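Local coordinates for protein N-acetylcysteine deacetylase (Bacillus subtilis, PDB 1YSJ) that probably deacetylates N-acetylcysteine to cysteine and acetate, using two divalent metal ions per subunit, in the breakdown of S-(2-succino)cysteine, at residues A[179-184]-A[390-395]; A[190-195]-A[361-366]; A[124-129]-A[383-388]. The protein carries 1 engineered substitution. One frame throughout, in Å; residues are numbered along the deposited sequence.

Contact 1: residues A[179-184]-A[390-395]; sequences FGMHNK and QYFAEL. With NI (nickel (II) ion), chain C.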
loop_
_atom_site.group_PDB
_atom_site.type_symbol
_atom_site.label_atom_id
_atom_site.label_comp_id
_atom_site.label_asym_id
_atom_site.label_seq_id
_atom_site.Cartn_x
_atom_site.Cartn_y
_atom_site.Cartn_z
ATOM N N PHE A 179 -30.929 -29.105 2.898
ATOM C CA PHE A 179 -30.082 -29.779 1.930
ATOM C C PHE A 179 -29.791 -28.891 0.730
ATOM O O PHE A 179 -30.616 -28.064 0.337
ATOM C CB PHE A 179 -30.716 -31.110 1.517
ATOM C CG PHE A 179 -31.078 -31.978 2.686
ATOM C CD1 PHE A 179 -32.378 -31.986 3.189
ATOM C CD2 PHE A 179 -30.112 -32.756 3.314
ATOM C CE1 PHE A 179 -32.711 -32.777 4.289
ATOM C CE2 PHE A 179 -30.435 -33.549 4.415
ATOM C CZ PHE A 179 -31.734 -33.559 4.902
ATOM N N GLY A 180 -28.601 -29.062 0.166
ATOM C CA GLY A 180 -28.159 -28.238 -0.944
ATOM C C GLY A 180 -27.115 -28.933 -1.784
ATOM O O GLY A 180 -26.605 -29.992 -1.420
HETATM N N MSE A 181 -26.806 -28.334 -2.923
HETATM C CA MSE A 181 -25.786 -28.867 -3.793
HETATM C C MSE A 181 -24.914 -27.745 -4.314
HETATM O O MSE A 181 -25.308 -26.575 -4.311
HETATM C CB MSE A 181 -26.421 -29.612 -4.972
HETATM C CG MSE A 181 -26.476 -28.808 -6.267
HETATM SE SE MSE A 181 -27.540 -29.635 -7.651
HETATM C CE MSE A 181 -29.194 -28.787 -7.260
ATOM N N HIS A 182 -23.719 -28.116 -4.753
ATOM C CA HIS A 182 -23.002 -27.293 -5.697
ATOM C C HIS A 182 -22.476 -28.170 -6.820
ATOM O O HIS A 182 -21.947 -29.258 -6.573
ATOM C CB HIS A 182 -21.869 -26.514 -5.041
ATOM C CG HIS A 182 -21.545 -25.240 -5.755
ATOM N ND1 HIS A 182 -20.916 -25.215 -6.982
ATOM C CD2 HIS A 182 -21.795 -23.950 -5.431
ATOM C CE1 HIS A 182 -20.784 -23.962 -7.379
ATOM N NE2 HIS A 182 -21.309 -23.174 -6.455
ATOM N N ASN A 183 -22.643 -27.697 -8.051
ATOM C CA ASN A 183 -22.080 -28.370 -9.211
ATOM C C ASN A 183 -20.573 -28.512 -9.035
ATOM O O ASN A 183 -19.919 -27.628 -8.478
ATOM C CB ASN A 183 -22.420 -27.612 -10.502
ATOM C CG ASN A 183 -21.668 -26.298 -10.627
ATOM O OD1 ASN A 183 -20.530 -26.260 -11.095
ATOM N ND2 ASN A 183 -22.300 -25.217 -10.204
ATOM N N LYS A 184 -20.037 -29.636 -9.487
ATOM C CA LYS A 184 -18.615 -29.906 -9.383
ATOM C C LYS A 184 -18.110 -30.338 -10.757
ATOM O O LYS A 184 -18.295 -31.491 -11.152
ATOM C CB LYS A 184 -18.350 -30.977 -8.322
ATOM C CG LYS A 184 -16.948 -30.947 -7.706
ATOM C CD LYS A 184 -16.788 -29.769 -6.745
ATOM C CE LYS A 184 -15.543 -29.898 -5.880
ATOM N NZ LYS A 184 -14.303 -29.611 -6.629
ATOM N N GLN A 390 -33.796 -35.570 -9.764
ATOM C CA GLN A 390 -34.179 -36.886 -9.252
ATOM C C GLN A 390 -33.541 -37.192 -7.898
ATOM O O GLN A 390 -34.196 -37.752 -7.011
ATOM C CB GLN A 390 -33.804 -37.987 -10.249
ATOM C CG GLN A 390 -34.512 -37.920 -11.595
ATOM C CD GLN A 390 -34.244 -39.145 -12.466
ATOM O OE1 GLN A 390 -35.041 -39.479 -13.347
ATOM N NE2 GLN A 390 -33.127 -39.824 -12.217
ATOM N N TYR A 391 -32.267 -36.831 -7.748
ATOM C CA TYR A 391 -31.527 -37.092 -6.515
ATOM C C TYR A 391 -32.171 -36.450 -5.286
ATOM O O TYR A 391 -32.367 -37.110 -4.265
ATOM C CB TYR A 391 -30.072 -36.624 -6.637
ATOM C CG TYR A 391 -29.259 -36.877 -5.389
ATOM C CD1 TYR A 391 -28.788 -38.156 -5.091
ATOM C CD2 TYR A 391 -28.978 -35.840 -4.494
ATOM C CE1 TYR A 391 -28.047 -38.399 -3.937
ATOM C CE2 TYR A 391 -28.235 -36.069 -3.340
ATOM C CZ TYR A 391 -27.774 -37.354 -3.068
ATOM O OH TYR A 391 -27.038 -37.597 -1.932
ATOM N N PHE A 392 -32.485 -35.162 -5.394
ATOM C CA PHE A 392 -33.049 -34.412 -4.280
ATOM C C PHE A 392 -34.509 -34.759 -4.015
ATOM O O PHE A 392 -34.984 -34.623 -2.886
ATOM C CB PHE A 392 -32.855 -32.908 -4.486
ATOM C CG PHE A 392 -31.477 -32.433 -4.134
ATOM C CD1 PHE A 392 -30.468 -32.402 -5.096
ATOM C CD2 PHE A 392 -31.176 -32.043 -2.835
ATOM C CE1 PHE A 392 -29.186 -31.978 -4.766
ATOM C CE2 PHE A 392 -29.889 -31.607 -2.493
ATOM C CZ PHE A 392 -28.897 -31.578 -3.455
ATOM N N ALA A 393 -35.213 -35.214 -5.050
ATOM C CA ALA A 393 -36.568 -35.732 -4.886
ATOM C C ALA A 393 -36.550 -37.032 -4.082
ATOM O O ALA A 393 -37.382 -37.231 -3.194
ATOM C CB ALA A 393 -37.231 -35.940 -6.238
ATOM N N GLU A 394 -35.590 -37.905 -4.381
ATOM C CA GLU A 394 -35.489 -39.179 -3.678
ATOM C C GLU A 394 -34.926 -38.997 -2.272
ATOM O O GLU A 394 -35.375 -39.657 -1.331
ATOM C CB GLU A 394 -34.657 -40.185 -4.477
ATOM C CG GLU A 394 -34.938 -41.641 -4.123
ATOM C CD GLU A 394 -36.375 -42.074 -4.427
ATOM O OE1 GLU A 394 -36.954 -41.614 -5.440
ATOM O OE2 GLU A 394 -36.920 -42.888 -3.648
ATOM N N LEU A 395 -33.959 -38.091 -2.138
ATOM C CA LEU A 395 -33.393 -37.730 -0.840
ATOM C C LEU A 395 -34.461 -37.187 0.110
ATOM O O LEU A 395 -34.524 -37.595 1.268
ATOM C CB LEU A 395 -32.255 -36.717 -1.009
ATOM C CG LEU A 395 -31.507 -36.247 0.243
ATOM C CD1 LEU A 395 -30.730 -37.390 0.897
ATOM C CD2 LEU A 395 -30.581 -35.097 -0.093
HETATM NI NI NI C . -21.749 -21.027 -6.599
HETATM O O HOH W 1 -20.624 -20.115 -5.395
HETATM O O HOH W 2 -22.974 -21.262 -4.698
#

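Contact 2: residues A[190-195]-A[361-366]; sequences GTIGVK and FFVWMG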
loop_
_atom_site.group_PDB
_atom_site.type_symbol
_atom_site.label_atom_id
_atom_site.label_comp_id
_atom_site.label_asym_id
_atom_site.label_seq_id
_atom_site.Cartn_x
_atom_site.Cartn_y
_atom_site.Cartn_z
ATOM N N GLY A 190 -23.838 -38.133 -13.108
ATOM C CA GLY A 190 -24.342 -39.321 -12.428
ATOM C C GLY A 190 -23.650 -39.573 -11.100
ATOM O O GLY A 190 -23.990 -40.519 -10.387
ATOM N N THR A 191 -22.680 -38.722 -10.773
ATOM C CA THR A 191 -21.900 -38.848 -9.548
ATOM C C THR A 191 -22.191 -37.711 -8.561
ATOM O O THR A 191 -22.183 -36.536 -8.928
ATOM C CB THR A 191 -20.388 -38.932 -9.854
ATOM O OG1 THR A 191 -20.140 -40.056 -10.709
ATOM C CG2 THR A 191 -19.577 -39.099 -8.575
ATOM N N ILE A 192 -22.448 -38.092 -7.311
ATOM C CA ILE A 192 -22.728 -37.169 -6.213
ATOM C C ILE A 192 -21.599 -37.276 -5.174
ATOM O O ILE A 192 -21.250 -38.376 -4.735
ATOM C CB ILE A 192 -24.124 -37.467 -5.570
ATOM C CG1 ILE A 192 -25.263 -37.185 -6.562
ATOM C CG2 ILE A 192 -24.359 -36.637 -4.312
ATOM C CD1 ILE A 192 -25.754 -38.389 -7.344
ATOM N N GLY A 193 -21.016 -36.135 -4.807
ATOM C CA GLY A 193 -19.916 -36.087 -3.837
ATOM C C GLY A 193 -20.423 -35.999 -2.411
ATOM O O GLY A 193 -21.149 -35.068 -2.063
ATOM N N VAL A 194 -20.023 -36.959 -1.581
ATOM C CA VAL A 194 -20.608 -37.143 -0.254
ATOM C C VAL A 194 -19.555 -37.303 0.855
ATOM O O VAL A 194 -18.706 -38.195 0.788
ATOM C CB VAL A 194 -21.580 -38.373 -0.252
ATOM C CG1 VAL A 194 -22.021 -38.733 1.154
ATOM C CG2 VAL A 194 -22.802 -38.108 -1.130
ATOM N N LYS A 195 -19.620 -36.436 1.868
ATOM C CA LYS A 195 -18.841 -36.611 3.105
ATOM C C LYS A 195 -19.535 -35.988 4.323
ATOM O O LYS A 195 -20.266 -35.004 4.190
ATOM C CB LYS A 195 -17.412 -36.058 2.958
ATOM C CG LYS A 195 -17.281 -34.540 3.112
ATOM C CD LYS A 195 -15.833 -34.052 2.956
ATOM C CE LYS A 195 -14.905 -34.567 4.060
ATOM N NZ LYS A 195 -15.291 -34.098 5.420
ATOM N N PHE A 361 -27.049 -31.031 5.099
ATOM C CA PHE A 361 -26.149 -31.781 4.232
ATOM C C PHE A 361 -25.998 -31.121 2.857
ATOM O O PHE A 361 -26.983 -30.823 2.182
ATOM C CB PHE A 361 -26.623 -33.229 4.085
ATOM C CG PHE A 361 -25.507 -34.216 3.929
ATOM C CD1 PHE A 361 -24.911 -34.795 5.050
ATOM C CD2 PHE A 361 -25.043 -34.570 2.666
ATOM C CE1 PHE A 361 -23.873 -35.710 4.916
ATOM C CE2 PHE A 361 -23.997 -35.489 2.522
ATOM C CZ PHE A 361 -23.413 -36.056 3.648
ATOM N N PHE A 362 -24.750 -30.915 2.452
ATOM C CA PHE A 362 -24.421 -30.254 1.199
ATOM C C PHE A 362 -23.571 -31.194 0.351
ATOM O O PHE A 362 -22.548 -31.701 0.815
ATOM C CB PHE A 362 -23.653 -28.967 1.509
ATOM C CG PHE A 362 -23.552 -28.008 0.352
ATOM C CD1 PHE A 362 -24.625 -27.186 0.014
ATOM C CD2 PHE A 362 -22.368 -27.895 -0.370
ATOM C CE1 PHE A 362 -24.525 -26.279 -1.044
ATOM C CE2 PHE A 362 -22.254 -26.993 -1.430
ATOM C CZ PHE A 362 -23.332 -26.184 -1.764
ATOM N N VAL A 363 -23.989 -31.429 -0.888
ATOM C CA VAL A 363 -23.288 -32.383 -1.757
ATOM C C VAL A 363 -22.702 -31.758 -3.027
ATOM O O VAL A 363 -23.173 -30.714 -3.494
ATOM C CB VAL A 363 -24.192 -33.584 -2.153
ATOM C CG1 VAL A 363 -24.587 -34.387 -0.929
ATOM C CG2 VAL A 363 -25.429 -33.121 -2.929
ATOM N N TRP A 364 -21.673 -32.408 -3.576
ATOM C CA TRP A 364 -21.176 -32.076 -4.908
ATOM C C TRP A 364 -22.044 -32.763 -5.955
ATOM O O TRP A 364 -22.320 -33.958 -5.850
ATOM C CB TRP A 364 -19.725 -32.528 -5.111
ATOM C CG TRP A 364 -18.664 -31.909 -4.220
ATOM C CD1 TRP A 364 -17.572 -32.550 -3.695
ATOM C CD2 TRP A 364 -18.569 -30.540 -3.777
ATOM N NE1 TRP A 364 -16.814 -31.676 -2.952
ATOM C CE2 TRP A 364 -17.402 -30.439 -2.981
ATOM C CE3 TRP A 364 -19.355 -29.397 -3.970
ATOM C CZ2 TRP A 364 -17.000 -29.238 -2.384
ATOM C CZ3 TRP A 364 -18.958 -28.204 -3.369
ATOM C CH2 TRP A 364 -17.790 -28.136 -2.585
HETATM N N MSE A 365 -22.469 -32.009 -6.964
HETATM C CA MSE A 365 -23.166 -32.583 -8.107
HETATM C C MSE A 365 -22.220 -32.620 -9.309
HETATM O O MSE A 365 -21.847 -31.573 -9.842
HETATM C CB MSE A 365 -24.425 -31.768 -8.425
HETATM C CG MSE A 365 -25.363 -32.389 -9.472
HETATM SE SE MSE A 365 -26.033 -34.185 -9.029
HETATM C CE MSE A 365 -26.840 -33.831 -7.243
ATOM N N GLY A 366 -21.825 -33.822 -9.721
ATOM C CA GLY A 366 -20.969 -33.991 -10.894
ATOM C C GLY A 366 -21.612 -33.399 -12.134
ATOM O O GLY A 366 -22.780 -33.666 -12.417
HETATM O O HOH W 3 -24.105 -35.742 -11.211
HETATM O O HOH W 4 -20.896 -33.919 0.645
#

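Contact 3: residues A[124-129]-A[383-388]; sequences HDFHTA and EALTVA. With NI (nickel (II) ion), chain C.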
loop_
_atom_site.group_PDB
_atom_site.type_symbol
_atom_site.label_atom_id
_atom_site.label_comp_id
_atom_site.label_asym_id
_atom_site.label_seq_id
_atom_site.Cartn_x
_atom_site.Cartn_y
_atom_site.Cartn_z
ATOM N N HIS A 124 -25.307 -21.519 -11.087
ATOM C CA HIS A 124 -26.483 -21.288 -10.244
ATOM C C HIS A 124 -27.786 -21.381 -11.032
ATOM O O HIS A 124 -28.851 -21.677 -10.468
ATOM C CB HIS A 124 -26.373 -19.939 -9.534
ATOM C CG HIS A 124 -25.254 -19.871 -8.538
ATOM N ND1 HIS A 124 -25.132 -18.843 -7.626
ATOM C CD2 HIS A 124 -24.212 -20.706 -8.304
ATOM C CE1 HIS A 124 -24.057 -19.042 -6.884
ATOM N NE2 HIS A 124 -23.482 -20.166 -7.274
ATOM N N ASP A 125 -27.698 -21.115 -12.335
ATOM C CA ASP A 125 -28.794 -21.375 -13.252
ATOM C C ASP A 125 -29.139 -22.873 -13.234
ATOM O O ASP A 125 -30.310 -23.241 -13.106
ATOM C CB ASP A 125 -28.456 -20.882 -14.674
ATOM C CG ASP A 125 -27.128 -21.426 -15.202
ATOM O OD1 ASP A 125 -26.217 -21.722 -14.400
ATOM O OD2 ASP A 125 -26.988 -21.544 -16.438
ATOM N N PHE A 126 -28.107 -23.719 -13.331
ATOM C CA PHE A 126 -28.239 -25.169 -13.166
ATOM C C PHE A 126 -28.846 -25.587 -11.821
ATOM O O PHE A 126 -29.766 -26.404 -11.795
ATOM C CB PHE A 126 -26.893 -25.870 -13.398
ATOM C CG PHE A 126 -26.843 -27.290 -12.892
ATOM C CD1 PHE A 126 -27.469 -28.317 -13.590
ATOM C CD2 PHE A 126 -26.155 -27.599 -11.719
ATOM C CE1 PHE A 126 -27.425 -29.628 -13.124
ATOM C CE2 PHE A 126 -26.103 -28.909 -11.242
ATOM C CZ PHE A 126 -26.740 -29.926 -11.947
ATOM N N HIS A 127 -28.333 -25.041 -10.716
ATOM C CA HIS A 127 -28.867 -25.361 -9.387
ATOM C C HIS A 127 -30.355 -25.055 -9.307
ATOM O O HIS A 127 -31.136 -25.883 -8.831
ATOM C CB HIS A 127 -28.139 -24.603 -8.269
ATOM C CG HIS A 127 -26.668 -24.870 -8.206
ATOM N ND1 HIS A 127 -25.773 -23.961 -7.686
ATOM C CD2 HIS A 127 -25.934 -25.932 -8.611
ATOM C CE1 HIS A 127 -24.551 -24.457 -7.766
ATOM N NE2 HIS A 127 -24.622 -25.649 -8.329
ATOM N N THR A 128 -30.727 -23.865 -9.787
ATOM C CA THR A 128 -32.111 -23.395 -9.780
ATOM C C THR A 128 -33.036 -24.303 -10.591
ATOM O O THR A 128 -34.038 -24.790 -10.063
ATOM C CB THR A 128 -32.206 -21.922 -10.270
ATOM O OG1 THR A 128 -31.522 -21.072 -9.338
ATOM C CG2 THR A 128 -33.660 -21.466 -10.403
ATOM N N ALA A 129 -32.691 -24.538 -11.854
ATOM C CA ALA A 129 -33.495 -25.399 -12.730
ATOM C C ALA A 129 -33.655 -26.823 -12.180
ATOM O O ALA A 129 -34.746 -27.386 -12.245
ATOM C CB ALA A 129 -32.921 -25.426 -14.136
ATOM N N GLU A 383 -26.998 -32.977 -18.840
ATOM C CA GLU A 383 -27.518 -34.285 -18.438
ATOM C C GLU A 383 -27.625 -34.404 -16.913
ATOM O O GLU A 383 -28.432 -35.184 -16.401
ATOM C CB GLU A 383 -26.659 -35.424 -19.003
ATOM C CG GLU A 383 -26.599 -35.494 -20.537
ATOM C CD GLU A 383 -27.826 -36.138 -21.181
ATOM O OE1 GLU A 383 -28.902 -36.203 -20.542
ATOM O OE2 GLU A 383 -27.709 -36.579 -22.347
ATOM N N ALA A 384 -26.818 -33.615 -16.204
ATOM C CA ALA A 384 -26.841 -33.565 -14.738
ATOM C C ALA A 384 -28.152 -33.003 -14.176
ATOM O O ALA A 384 -28.441 -33.168 -12.988
ATOM C CB ALA A 384 -25.655 -32.770 -14.215
ATOM N N LEU A 385 -28.933 -32.343 -15.031
ATOM C CA LEU A 385 -30.235 -31.794 -14.652
ATOM C C LEU A 385 -31.229 -32.884 -14.271
ATOM O O LEU A 385 -32.017 -32.716 -13.344
ATOM C CB LEU A 385 -30.805 -30.930 -15.774
ATOM C CG LEU A 385 -30.260 -29.506 -15.903
ATOM C CD1 LEU A 385 -30.560 -28.944 -17.297
ATOM C CD2 LEU A 385 -30.829 -28.600 -14.810
ATOM N N THR A 386 -31.184 -33.997 -14.995
ATOM C CA THR A 386 -31.954 -35.184 -14.634
ATOM C C THR A 386 -31.434 -35.743 -13.306
ATOM O O THR A 386 -32.204 -35.933 -12.361
ATOM C CB THR A 386 -31.887 -36.249 -15.752
ATOM O OG1 THR A 386 -32.377 -35.679 -16.971
ATOM C CG2 THR A 386 -32.718 -37.482 -15.404
ATOM N N VAL A 387 -30.122 -35.966 -13.238
ATOM C CA VAL A 387 -29.473 -36.514 -12.046
ATOM C C VAL A 387 -29.873 -35.756 -10.785
ATOM O O VAL A 387 -30.373 -36.352 -9.830
ATOM C CB VAL A 387 -27.919 -36.521 -12.173
ATOM C CG1 VAL A 387 -27.280 -37.149 -10.936
ATOM C CG2 VAL A 387 -27.475 -37.269 -13.438
ATOM N N ALA A 388 -29.665 -34.442 -10.802
ATOM C CA ALA A 388 -29.836 -33.606 -9.623
ATOM C C ALA A 388 -31.292 -33.466 -9.187
ATOM O O ALA A 388 -31.590 -33.492 -7.990
ATOM C CB ALA A 388 -29.208 -32.234 -9.857
HETATM NI NI NI C . -21.749 -21.027 -6.599
HETATM O O HOH W 1 -20.624 -20.115 -5.395
HETATM O O HOH W 2 -22.974 -21.262 -4.698
#

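Contact 1: residues A[179-184]-A[390-395]
The ring of Phe392 points edge-on at the strand 179-184, with the carbonyl oxygen of Gly180 lying in the ring plane 3.5 Å from CZ, while the neighbouring Tyr391 lays CD2 over one face toward the rim. Phe179 also meets the ring at its edge, through CB, 4.1 Å from CE2. Met181 comes in obliquely, its CB 3.5 Å from CZ. The selenomethionine chain then bends at chi3 so that SE and CE both stay beside CE1; SE lies 5.2 Å from the ring centroid and 62° off the ring normal, a Met-aromatic contact made at a slant. One turn further along the helix, Leu395 extends the contact with its CD2 branch, which reaches CD2 of the Phe179 ring at 4.2 Å. Strand and helix run nearly antiparallel but their axes come no closer than 10.4 Å, and large apolar groups bridge that distance. Replacing Phe392 by an alanine would probably open a gap between strand and helix and leave CB and SE of Met181 without the ring edge they pack against. On the strand's other side His182 turns toward the metal centre. Its ND1 donates to a lone pair of Asn183 O, 3.0 Å away and almost perfectly straight at 178°. This bond lies in the ring plane and, with the metal bond of NE2, helps to fix the rotation of the imidazole; NE2 binds a nickel ion at 2.2 Å. Cys122 and His124 share that ion, and waters 1 and 2 also bind it. Asn183 O has a second donor, Trp373 NE1. The arrangement is that of an alpha/beta metallopeptidase domain of the M20 family: a central strand backed by a helix on one face and contributing a histidine to the dinuclear site from the other.

Contact 2: residues A[190-195]-A[361-366]
Strands 191-194 and 361-366 pair antiparallel, their axes 4.4 Å apart at the closest, with Gly193 and Trp364 as a hydrogen-bonded pair and Ile192 and Met365 as a non-hydrogen-bonded one. Gly193 N gives Trp364 O a short bond of 2.7 Å, with the donor tilted from the carbonyl plane. The return bond, from Trp364 N, lies in plane on a lone pair of Gly193 O, and Gly366 N approaches Thr191 O nearly head-on. With no side chain at this position, Gly193 CA lies 3.8 Å from Trp364 CB. The indole leads off toward His182 and Lys184, its NE1 bonded to Glu343 O. On the sheet face of Ile192 and Met365 the two side chains run alongside each other: the selenomethionine chain doubles back at chi2 and chi3 (58° and 55°), bringing CE to 3.8 Å from Ile192 CG1. This face packs on Tyr391, Val387 and Ala388 of helix 384-402; strand 360-366 lies between 175-184 and 191-194 in the mixed sheet. The CG2 branch of Ile192 crosses to Val363 CB. Val194 divides its methyls, CG2 lying beside Val363 CG1 and CG1 meeting the edge of the Phe361 ring 3.9 Å from CZ. Waters join the strands at each end: water 3 links Gly190 N and Thr191 O to Gly366 O, and water 4 links Gly193 O and Lys195 N to Phe362 O. Main-chain hydrogen bonds thus hold the strands in this register, completed by water where they diverge, and side chains on the sheet faces add apolar packing with no salt bridge.

Contact 3: residues A[124-129]-A[383-388]
Phe126 carries its CG anti to the backbone N (chi1 164°), which swings the ring across to helix 384-388, where Leu385, with CG anti to its own carbonyl carbon (chi1 -80°), reaches back. The two side chains slide past each other in opposite directions, and CD1 of the ring meets Leu385 CD2 at 3.6 Å. The same methyl touches Ala129 CB. At the ring edge CE1 points in plane at the main chain of Ala384, 3.6 Å from its C atom, while CZ lies 4.0 Å from Ala388 CB. Small alanines one turn apart thus let the phenyl group come close to the helix backbone. Two residues before Phe126, on the same helix, His124 binds a nickel ion through NE2 at 2.0 Å, and its ND1 bonds to Asp99. His124 O accepts from both N and OG1 of Thr128, which arrive from opposite faces of its plane. The helices cross at -47°, and the Phe126 ring is further enclosed by Met181 and Asn183 of strand 175-184 and by Met365 of strand 360-366, so it fills the junction of two helices with the central sheet.

Overall arrangement
Among the segments in contact, the one on helix 124-139 comes first along the chain, and it is closed only by 383-388 (contact 3). Strand 179-184 opens contact 1 before that closure and meets its partner, 390-395, after it, so these two contacts cross along the chain. Contact 2, between 190-195 and 361-366, is nested inside both, and its loop contains the separate four-stranded antiparallel sheet, consistent with the domain inserted into the catalytic domain of M20 peptidases. Strand 360-366 lies between strands 175-184 and 191-194 in the mixed sheet, linking contacts 1 and 2, while helix 384-402 serves contacts 1 and 3. Contacts 1 and 3 each supply a histidine to one nickel ion.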